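PDB 5TVG: alpha,alpha-trehalose-phosphate synthase (UDP-forming) from Burkholderia vietnamiensis, which belongs to glycosyltransferase family 20, has the two-domain GT-B architecture and binds UDP. Local coordinates for residues 46-51 with 71-76; 142-147 with 184-189. All blocks are in the same frame, centred on the assembly; numbering follows the deposited sequence.

Interaction 1 (46-51 with 71-76)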
ATOM      1  N   VAL A  46      48.193  -5.986   1.843  1.00 34.55           N
ATOM      2  CA  VAL A  46      47.366  -5.586   0.717  1.00 40.16           C
ATOM      3  C   VAL A  46      45.908  -5.605   1.146  1.00 40.79           C
ATOM      4  O   VAL A  46      45.477  -6.500   1.888  1.00 34.35           O
ATOM      5  CB  VAL A  46      47.575  -6.512  -0.505  1.00 39.63           C
ATOM      6  CG1 VAL A  46      46.736  -6.047  -1.674  1.00 40.93           C
ATOM      7  CG2 VAL A  46      49.077  -6.620  -0.903  1.00 35.77           C
ATOM      8  N   TRP A  47      45.147  -4.608   0.702  1.00 41.62           N
ATOM      9  CA  TRP A  47      43.699  -4.602   0.874  1.00 34.90           C
ATOM     10  C   TRP A  47      43.062  -4.758  -0.507  1.00 35.48           C
ATOM     11  O   TRP A  47      43.203  -3.881  -1.361  1.00 35.34           O
ATOM     12  CB  TRP A  47      43.247  -3.329   1.609  1.00 38.13           C
ATOM     13  CG  TRP A  47      41.789  -3.303   2.103  1.00 32.75           C
ATOM     14  CD1 TRP A  47      40.793  -4.179   1.782  1.00 32.12           C
ATOM     15  CD2 TRP A  47      41.188  -2.324   2.982  1.00 32.82           C
ATOM     16  NE1 TRP A  47      39.608  -3.821   2.416  1.00 33.96           N
ATOM     17  CE2 TRP A  47      39.826  -2.685   3.150  1.00 32.20           C
ATOM     18  CE3 TRP A  47      41.671  -1.185   3.648  1.00 33.44           C
ATOM     19  CZ2 TRP A  47      38.942  -1.940   3.939  1.00 32.20           C
ATOM     20  CZ3 TRP A  47      40.797  -0.459   4.446  1.00 33.44           C
ATOM     21  CH2 TRP A  47      39.441  -0.828   4.567  1.00 32.84           C
ATOM     22  N   PHE A  48      42.362  -5.873  -0.720  1.00 35.22           N
ATOM     23  CA  PHE A  48      41.795  -6.255  -2.005  1.00 33.03           C
ATOM     24  C   PHE A  48      40.266  -6.269  -1.916  1.00 37.98           C
ATOM     25  O   PHE A  48      39.695  -6.617  -0.873  1.00 31.78           O
ATOM     26  CB  PHE A  48      42.323  -7.637  -2.406  1.00 40.56           C
ATOM     27  CG  PHE A  48      41.722  -8.187  -3.677  1.00 34.98           C
ATOM     28  CD1 PHE A  48      42.272  -7.873  -4.905  1.00 34.21           C
ATOM     29  CD2 PHE A  48      40.605  -9.025  -3.636  1.00 35.32           C
ATOM     30  CE1 PHE A  48      41.726  -8.378  -6.074  1.00 35.92           C
ATOM     31  CE2 PHE A  48      40.062  -9.541  -4.792  1.00 39.74           C
ATOM     32  CZ  PHE A  48      40.621  -9.211  -6.034  1.00 38.83           C
ATOM     33  N   GLY A  49      39.606  -5.818  -2.978  1.00 33.00           N
ATOM     34  CA  GLY A  49      38.164  -5.906  -3.062  1.00 32.67           C
ATOM     35  C   GLY A  49      37.602  -4.931  -4.094  1.00 46.96           C
ATOM     36  O   GLY A  49      38.330  -4.382  -4.913  1.00 40.44           O
ATOM     37  N   TRP A  50      36.291  -4.709  -3.996  1.00 43.54           N
ATOM     38  CA  TRP A  50      35.572  -3.879  -4.953  1.00 42.23           C
ATOM     39  C   TRP A  50      35.748  -2.407  -4.581  1.00 44.00           C
ATOM     40  O   TRP A  50      35.776  -2.052  -3.398  1.00 43.29           O
ATOM     41  CB  TRP A  50      34.093  -4.279  -4.941  1.00 38.52           C
ATOM     42  CG  TRP A  50      33.103  -3.464  -5.742  1.00 44.54           C
ATOM     43  CD1 TRP A  50      33.222  -3.048  -7.051  1.00 35.75           C
ATOM     44  CD2 TRP A  50      31.808  -3.020  -5.294  1.00 40.59           C
ATOM     45  NE1 TRP A  50      32.081  -2.353  -7.427  1.00 42.31           N
ATOM     46  CE2 TRP A  50      31.201  -2.328  -6.373  1.00 38.14           C
ATOM     47  CE3 TRP A  50      31.111  -3.128  -4.082  1.00 38.34           C
ATOM     48  CZ2 TRP A  50      29.938  -1.742  -6.271  1.00 40.93           C
ATOM     49  CZ3 TRP A  50      29.830  -2.553  -3.985  1.00 35.78           C
ATOM     50  CH2 TRP A  50      29.266  -1.870  -5.073  1.00 37.46           C
ATOM     51  N   ASN A  51      35.915  -1.557  -5.592  1.00 40.27           N
ATOM     52  CA  ASN A  51      36.114  -0.124  -5.388  1.00 38.61           C
ATOM     53  C   ASN A  51      34.800   0.647  -5.324  1.00 36.89           C
ATOM     54  O   ASN A  51      34.808   1.880  -5.287  1.00 37.73           O
ATOM     55  CB  ASN A  51      37.018   0.461  -6.497  1.00 39.02           C
ATOM     56  CG  ASN A  51      36.423   0.320  -7.889  1.00 45.25           C
ATOM     57  OD1 ASN A  51      35.257  -0.033  -8.056  1.00 47.82           O
ATOM     58  ND2 ASN A  51      37.227   0.603  -8.897  1.00 40.34           N
ATOM     59  N   THR A  71      49.336  -1.582   0.194  1.00 43.10           N
ATOM     60  CA  THR A  71      48.851  -1.643  -1.177  1.00 45.90           C
ATOM     61  C   THR A  71      47.331  -1.836  -1.209  1.00 43.39           C
ATOM     62  O   THR A  71      46.776  -2.622  -0.435  1.00 43.14           O
ATOM     63  CB  THR A  71      49.543  -2.774  -1.927  1.00 38.05           C
ATOM     64  OG1 THR A  71      50.952  -2.535  -1.919  1.00 51.63           O
ATOM     65  CG2 THR A  71      49.061  -2.843  -3.352  1.00 38.44           C
ATOM     66  N   TYR A  72      46.657  -1.084  -2.078  1.00 44.34           N
ATOM     67  CA  TYR A  72      45.221  -1.217  -2.301  1.00 41.72           C
ATOM     68  C   TYR A  72      45.025  -1.750  -3.717  1.00 45.64           C
ATOM     69  O   TYR A  72      45.399  -1.088  -4.688  1.00 50.66           O
ATOM     70  CB  TYR A  72      44.507   0.123  -2.114  1.00 41.73           C
ATOM     71  CG  TYR A  72      44.684   0.756  -0.746  1.00 42.95           C
ATOM     72  CD1 TYR A  72      45.816   1.502  -0.437  1.00 44.13           C
ATOM     73  CD2 TYR A  72      43.706   0.628   0.229  1.00 42.02           C
ATOM     74  CE1 TYR A  72      45.972   2.089   0.817  1.00 45.77           C
ATOM     75  CE2 TYR A  72      43.853   1.207   1.481  1.00 45.59           C
ATOM     76  CZ  TYR A  72      44.978   1.936   1.775  1.00 51.07           C
ATOM     77  OH  TYR A  72      45.110   2.505   3.031  1.00 52.87           O
ATOM     78  N   ALA A  73      44.433  -2.937  -3.842  1.00 40.79           N
ATOM     79  CA  ALA A  73      44.224  -3.556  -5.148  1.00 41.70           C
ATOM     80  C   ALA A  73      42.721  -3.690  -5.359  1.00 47.22           C
ATOM     81  O   ALA A  73      42.078  -4.492  -4.674  1.00 46.88           O
ATOM     82  CB  ALA A  73      44.935  -4.907  -5.237  1.00 44.47           C
ATOM     83  N   THR A  74      42.152  -2.879  -6.274  1.00 41.74           N
ATOM     84  CA  THR A  74      40.699  -2.809  -6.427  1.00 47.52           C
ATOM     85  C   THR A  74      40.224  -3.085  -7.850  1.00 51.27           C
ATOM     86  O   THR A  74      40.950  -2.908  -8.840  1.00 55.06           O
ATOM     87  CB  THR A  74      40.122  -1.448  -5.971  1.00 48.40           C
ATOM     88  OG1 THR A  74      40.690  -0.398  -6.756  1.00 55.11           O
ATOM     89  CG2 THR A  74      40.412  -1.195  -4.481  1.00 38.51           C
ATOM     90  N   LEU A  75      38.949  -3.457  -7.927  1.00 43.52           N
ATOM     91  CA  LEU A  75      38.293  -3.847  -9.161  1.00 47.90           C
ATOM     92  C   LEU A  75      36.889  -3.271  -9.167  1.00 48.88           C
ATOM     93  O   LEU A  75      36.249  -3.148  -8.115  1.00 50.61           O
ATOM     94  CB  LEU A  75      38.189  -5.375  -9.295  1.00 39.30           C
ATOM     95  CG  LEU A  75      39.445  -6.155  -9.612  1.00 44.39           C
ATOM     96  CD1 LEU A  75      39.245  -7.584  -9.164  1.00 36.34           C
ATOM     97  CD2 LEU A  75      39.753  -6.082 -11.143  1.00 38.67           C
ATOM     98  N   GLY A  76      36.403  -2.942 -10.373  1.00 45.49           N
ATOM     99  CA  GLY A  76      35.026  -2.528 -10.536  1.00 38.92           C
ATOM    100  C   GLY A  76      34.158  -3.733 -10.811  1.00 45.55           C
ATOM    101  O   GLY A  76      34.677  -4.824 -11.040  1.00 41.35           O
TER
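In the N-terminal mixed beta-sheet of this GT-B protein, strand 46-48 runs parallel to strand 70-77, and the pairing carries on past a corner at Gly49 into strand 50-51, from Val46 beside Thr71 to Trp50 beside Leu75. Trp47 N donates to Thr71 O at 2.8 Å, and Ala73 N returns a bond to Trp47 O; Gly49 N donates to Ala73 O and Gly49 O accepts from Leu75 N, before Asn51 N closes the ladder on Leu75 O at 3.0 Å. Gly49 has phi 160°, backbone angles at which a beta-carbon would collide with the preceding carbonyl oxygen.

On one face the small Ala73 lies between larger partners: its CB is 4.2 Å from Val46 CG1 and 4.0 Å from Phe48 CD1. The Phe48 ring continues along the strand until CZ meets Leu75 CD1 at 3.8 Å. On the other face the indole of Trp47, its CG anti to the backbone N (chi1 -169°), brings CE3 within 3.9 Å of Tyr72 CE2. Trp50 places the CD1 edge of its indole 3.2 Å from Leu75 O, near the ring plane, while its NE1 bonds to Glu53 O.

Helix 31-43 packs on the Trp47 and Tyr72 side and helix 109-127 on Phe48 and Leu75, while strand 12-16 pairs with Val46 and Phe48 and receives Trp47 NE1 at Ser16 OG.

Interaction 2 (142-147 with 184-189)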
ATOM      1  N   HIS A 142      29.113 -11.030   2.151  1.00 28.70           N
ATOM      2  CA  HIS A 142      29.301 -10.996   0.694  1.00 32.56           C
ATOM      3  C   HIS A 142      30.269 -12.074   0.204  1.00 35.06           C
ATOM      4  O   HIS A 142      30.179 -12.494  -0.954  1.00 33.85           O
ATOM      5  CB  HIS A 142      29.858  -9.634   0.246  1.00 33.18           C
ATOM      6  CG  HIS A 142      29.113  -8.458   0.811  1.00 39.82           C
ATOM      7  ND1 HIS A 142      29.392  -7.924   2.053  1.00 39.93           N
ATOM      8  CD2 HIS A 142      28.086  -7.729   0.313  1.00 38.10           C
ATOM      9  CE1 HIS A 142      28.569  -6.916   2.293  1.00 38.24           C
ATOM     10  NE2 HIS A 142      27.765  -6.779   1.254  1.00 39.87           N
ATOM     11  N   LEU A 143      31.169 -12.566   1.063  1.00 33.01           N
ATOM     12  CA  LEU A 143      32.308 -13.367   0.622  1.00 31.63           C
ATOM     13  C   LEU A 143      32.335 -14.745   1.293  1.00 39.65           C
ATOM     14  O   LEU A 143      33.396 -15.346   1.428  1.00 32.48           O
ATOM     15  CB  LEU A 143      33.598 -12.590   0.892  1.00 28.85           C
ATOM     16  CG  LEU A 143      33.731 -11.247   0.129  1.00 43.59           C
ATOM     17  CD1 LEU A 143      34.674 -10.232   0.793  1.00 33.23           C
ATOM     18  CD2 LEU A 143      34.171 -11.459  -1.342  1.00 33.48           C
ATOM     19  N   LEU A 144      31.181 -15.265   1.736  1.00 29.88           N
ATOM     20  CA  LEU A 144      31.153 -16.641   2.238  1.00 31.85           C
ATOM     21  C   LEU A 144      31.856 -17.635   1.304  1.00 40.70           C
ATOM     22  O   LEU A 144      32.581 -18.511   1.816  1.00 30.70           O
ATOM     23  CB  LEU A 144      29.702 -17.080   2.501  1.00 28.43           C
ATOM     24  CG  LEU A 144      28.979 -16.324   3.626  1.00 28.18           C
ATOM     25  CD1 LEU A 144      27.482 -16.605   3.638  1.00 30.93           C
ATOM     26  CD2 LEU A 144      29.589 -16.757   4.943  1.00 28.00           C
ATOM     27  N   PRO A 145      31.716 -17.566  -0.024  1.00 35.98           N
ATOM     28  CA  PRO A 145      32.379 -18.555  -0.890  1.00 29.66           C
ATOM     29  C   PRO A 145      33.862 -18.310  -1.161  1.00 36.67           C
ATOM     30  O   PRO A 145      34.469 -19.128  -1.862  1.00 34.22           O
ATOM     31  CB  PRO A 145      31.600 -18.447  -2.224  1.00 30.16           C
ATOM     32  CG  PRO A 145      30.344 -17.637  -1.927  1.00 29.92           C
ATOM     33  CD  PRO A 145      30.721 -16.758  -0.764  1.00 33.59           C
ATOM     34  N   PHE A 146      34.475 -17.251  -0.629  1.00 36.75           N
ATOM     35  CA  PHE A 146      35.754 -16.794  -1.168  1.00 35.97           C
ATOM     36  C   PHE A 146      36.864 -17.824  -0.938  1.00 36.84           C
ATOM     37  O   PHE A 146      37.624 -18.145  -1.859  1.00 35.56           O
ATOM     38  CB  PHE A 146      36.127 -15.435  -0.563  1.00 33.00           C
ATOM     39  CG  PHE A 146      37.185 -14.695  -1.356  1.00 30.07           C
ATOM     40  CD1 PHE A 146      36.841 -14.071  -2.576  1.00 32.28           C
ATOM     41  CD2 PHE A 146      38.512 -14.644  -0.918  1.00 32.35           C
ATOM     42  CE1 PHE A 146      37.810 -13.382  -3.353  1.00 31.15           C
ATOM     43  CE2 PHE A 146      39.500 -13.974  -1.697  1.00 32.61           C
ATOM     44  CZ  PHE A 146      39.138 -13.344  -2.908  1.00 36.28           C
ATOM     45  N   ALA A 147      36.960 -18.372   0.276  1.00 31.71           N
ATOM     46  CA  ALA A 147      37.991 -19.370   0.546  1.00 33.32           C
ATOM     47  C   ALA A 147      37.843 -20.581  -0.353  1.00 35.19           C
ATOM     48  O   ALA A 147      38.844 -21.160  -0.796  1.00 32.62           O
ATOM     49  CB  ALA A 147      37.946 -19.823   2.011  1.00 31.08           C
ATOM     50  N   LYS A 184      29.280 -25.626   3.652  1.00 34.86           N
ATOM     51  CA  LYS A 184      30.417 -26.344   3.084  1.00 38.27           C
ATOM     52  C   LYS A 184      31.524 -25.379   2.667  1.00 43.22           C
ATOM     53  O   LYS A 184      32.707 -25.611   2.958  1.00 36.09           O
ATOM     54  CB  LYS A 184      29.969 -27.192   1.888  1.00 39.40           C
ATOM     55  CG  LYS A 184      31.133 -27.873   1.148  1.00 41.56           C
ATOM     56  CD  LYS A 184      30.674 -28.993   0.230  1.00 51.12           C
ATOM     57  CE  LYS A 184      29.857 -28.474  -0.963  1.00 60.13           C
ATOM     58  NZ  LYS A 184      30.703 -27.744  -1.950  1.00 60.03           N
ATOM     59  N   PHE A 185      31.156 -24.286   1.984  1.00 33.82           N
ATOM     60  CA  PHE A 185      32.144 -23.279   1.603  1.00 42.93           C
ATOM     61  C   PHE A 185      32.854 -22.700   2.820  1.00 41.38           C
ATOM     62  O   PHE A 185      34.068 -22.467   2.794  1.00 44.73           O
ATOM     63  CB  PHE A 185      31.479 -22.159   0.793  1.00 37.67           C
ATOM     64  CG  PHE A 185      31.065 -22.583  -0.596  1.00 39.50           C
ATOM     65  CD1 PHE A 185      31.576 -23.746  -1.160  1.00 41.39           C
ATOM     66  CD2 PHE A 185      30.108 -21.855  -1.311  1.00 49.36           C
ATOM     67  CE1 PHE A 185      31.194 -24.155  -2.443  1.00 44.73           C
ATOM     68  CE2 PHE A 185      29.714 -22.256  -2.582  1.00 47.26           C
ATOM     69  CZ  PHE A 185      30.265 -23.407  -3.152  1.00 45.09           C
ATOM     70  N   MET A 186      32.118 -22.470   3.894  1.00 33.12           N
ATOM     71  CA  MET A 186      32.708 -21.849   5.073  1.00 38.90           C
ATOM     72  C   MET A 186      33.755 -22.736   5.703  1.00 36.70           C
ATOM     73  O   MET A 186      34.654 -22.237   6.388  1.00 30.96           O
ATOM     74  CB  MET A 186      31.625 -21.540   6.109  1.00 32.21           C
ATOM     75  CG  MET A 186      30.607 -20.516   5.625  1.00 65.47           C
ATOM     76  SD  MET A 186      29.259 -20.193   6.762  1.00 84.79           S
ATOM     77  CE  MET A 186      30.055 -19.193   7.970  1.00 56.17           C
ATOM     78  N   CYS A 187      33.634 -24.049   5.517  1.00 29.96           N
ATOM     79  CA  CYS A 187      34.633 -24.948   6.048  1.00 34.41           C
ATOM     80  C   CYS A 187      35.920 -24.914   5.250  1.00 33.90           C
ATOM     81  O   CYS A 187      36.895 -25.544   5.662  1.00 35.26           O
ATOM     82  CB  CYS A 187      34.075 -26.366   6.103  1.00 39.06           C
ATOM     83  SG  CYS A 187      32.690 -26.529   7.304  1.00 40.66           S
ATOM     84  N   ALA A 188      35.954 -24.201   4.121  1.00 33.79           N
ATOM     85  CA  ALA A 188      37.212 -24.037   3.397  1.00 36.75           C
ATOM     86  C   ALA A 188      38.141 -23.078   4.125  1.00 38.15           C
ATOM     87  O   ALA A 188      39.343 -23.069   3.851  1.00 34.28           O
ATOM     88  CB  ALA A 188      36.956 -23.564   1.958  1.00 30.79           C
ATOM     89  N   TYR A 189      37.615 -22.273   5.047  1.00 30.62           N
ATOM     90  CA  TYR A 189      38.460 -21.405   5.863  1.00 31.77           C
ATOM     91  C   TYR A 189      39.170 -22.197   6.952  1.00 32.99           C
ATOM     92  O   TYR A 189      38.601 -23.127   7.533  1.00 37.46           O
ATOM     93  CB  TYR A 189      37.638 -20.290   6.520  1.00 29.25           C
ATOM     94  CG  TYR A 189      37.108 -19.252   5.541  1.00 37.92           C
ATOM     95  CD1 TYR A 189      37.920 -18.203   5.105  1.00 35.55           C
ATOM     96  CD2 TYR A 189      35.794 -19.294   5.083  1.00 31.87           C
ATOM     97  CE1 TYR A 189      37.458 -17.249   4.213  1.00 30.21           C
ATOM     98  CE2 TYR A 189      35.307 -18.330   4.210  1.00 32.08           C
ATOM     99  CZ  TYR A 189      36.153 -17.306   3.774  1.00 36.78           C
ATOM    100  OH  TYR A 189      35.691 -16.351   2.882  1.00 33.64           O
TER
HETATM  101  O   HOH W   1      34.638 -20.065   1.200  1.00 28.52           O
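Leu144 and Pro145 lie beside Met186 and Phe185 where two type I turns meet, one from Leu143 to Phe146 leading into helix 146-152, the other from Met186 to Tyr189, leading out of helix 179-186. The Tyr189 side chain reaches across from one turn to the other. With CG beside its own backbone N (chi1 -69°), the ring reaches under Ala147, whose CB stands 3.3 Å from the ring centroid and only 8° off the normal, a close CH-pi contact. Alanine suits this place, since its methyl fits over the middle of the ring; the same Ala147 CB lies 3.9 Å from Ala188 CB.

At the far end of the ring, Tyr189 OH donates to Leu143 O over 2.9 Å. That oxygen already accepts Phe146 N within its own turn, and the two donors approach from opposite faces of the carbonyl plane. The phenol thus supplies both a flat apolar surface and a polar end that grips the turn. A water bridges the backbones, donating to Leu144 O at 2.7 Å and to Phe185 O at 2.9 Å.

Apolar packing flanks this centre. Leu144 CD2 lies 3.9 Å from Met186 SD, the two side chains running alongside each other, and Pro145 CB meets Phe185 CD2 at 3.8 Å. Proline suits the place just before helix 146-152, since it has no amide hydrogen and the residues that open a helix need none for bonding within the helix.

This is buried packing in a Rossmann-like alpha/beta domain of the GT-B fold: the turn between strand 135-139 and helix 146-152 rests against the turn joining helix 179-186 to strand 191-194.

In the fold
From the N terminus, strand 12-16 and helix 31-43 lead into interaction 1, which returns strand 70-77 to strand 46-48 after the antiparallel excursion through strand 63-67. That loop is complete before interaction 2 opens, so the two follow in series, neither nesting nor crossing. The chain next runs through helices 79-98 and 109-127 and strand 135-139 to the 142-147 turn; interaction 2 closes when 184-189 comes back, ahead of strand 191-194. Their centres lie about 19 Å apart. Interaction 1 joins strands near one side of the mixed sheet, whereas interaction 2 ties together connections between more central strands. Helix 109-127 touches side chains of both.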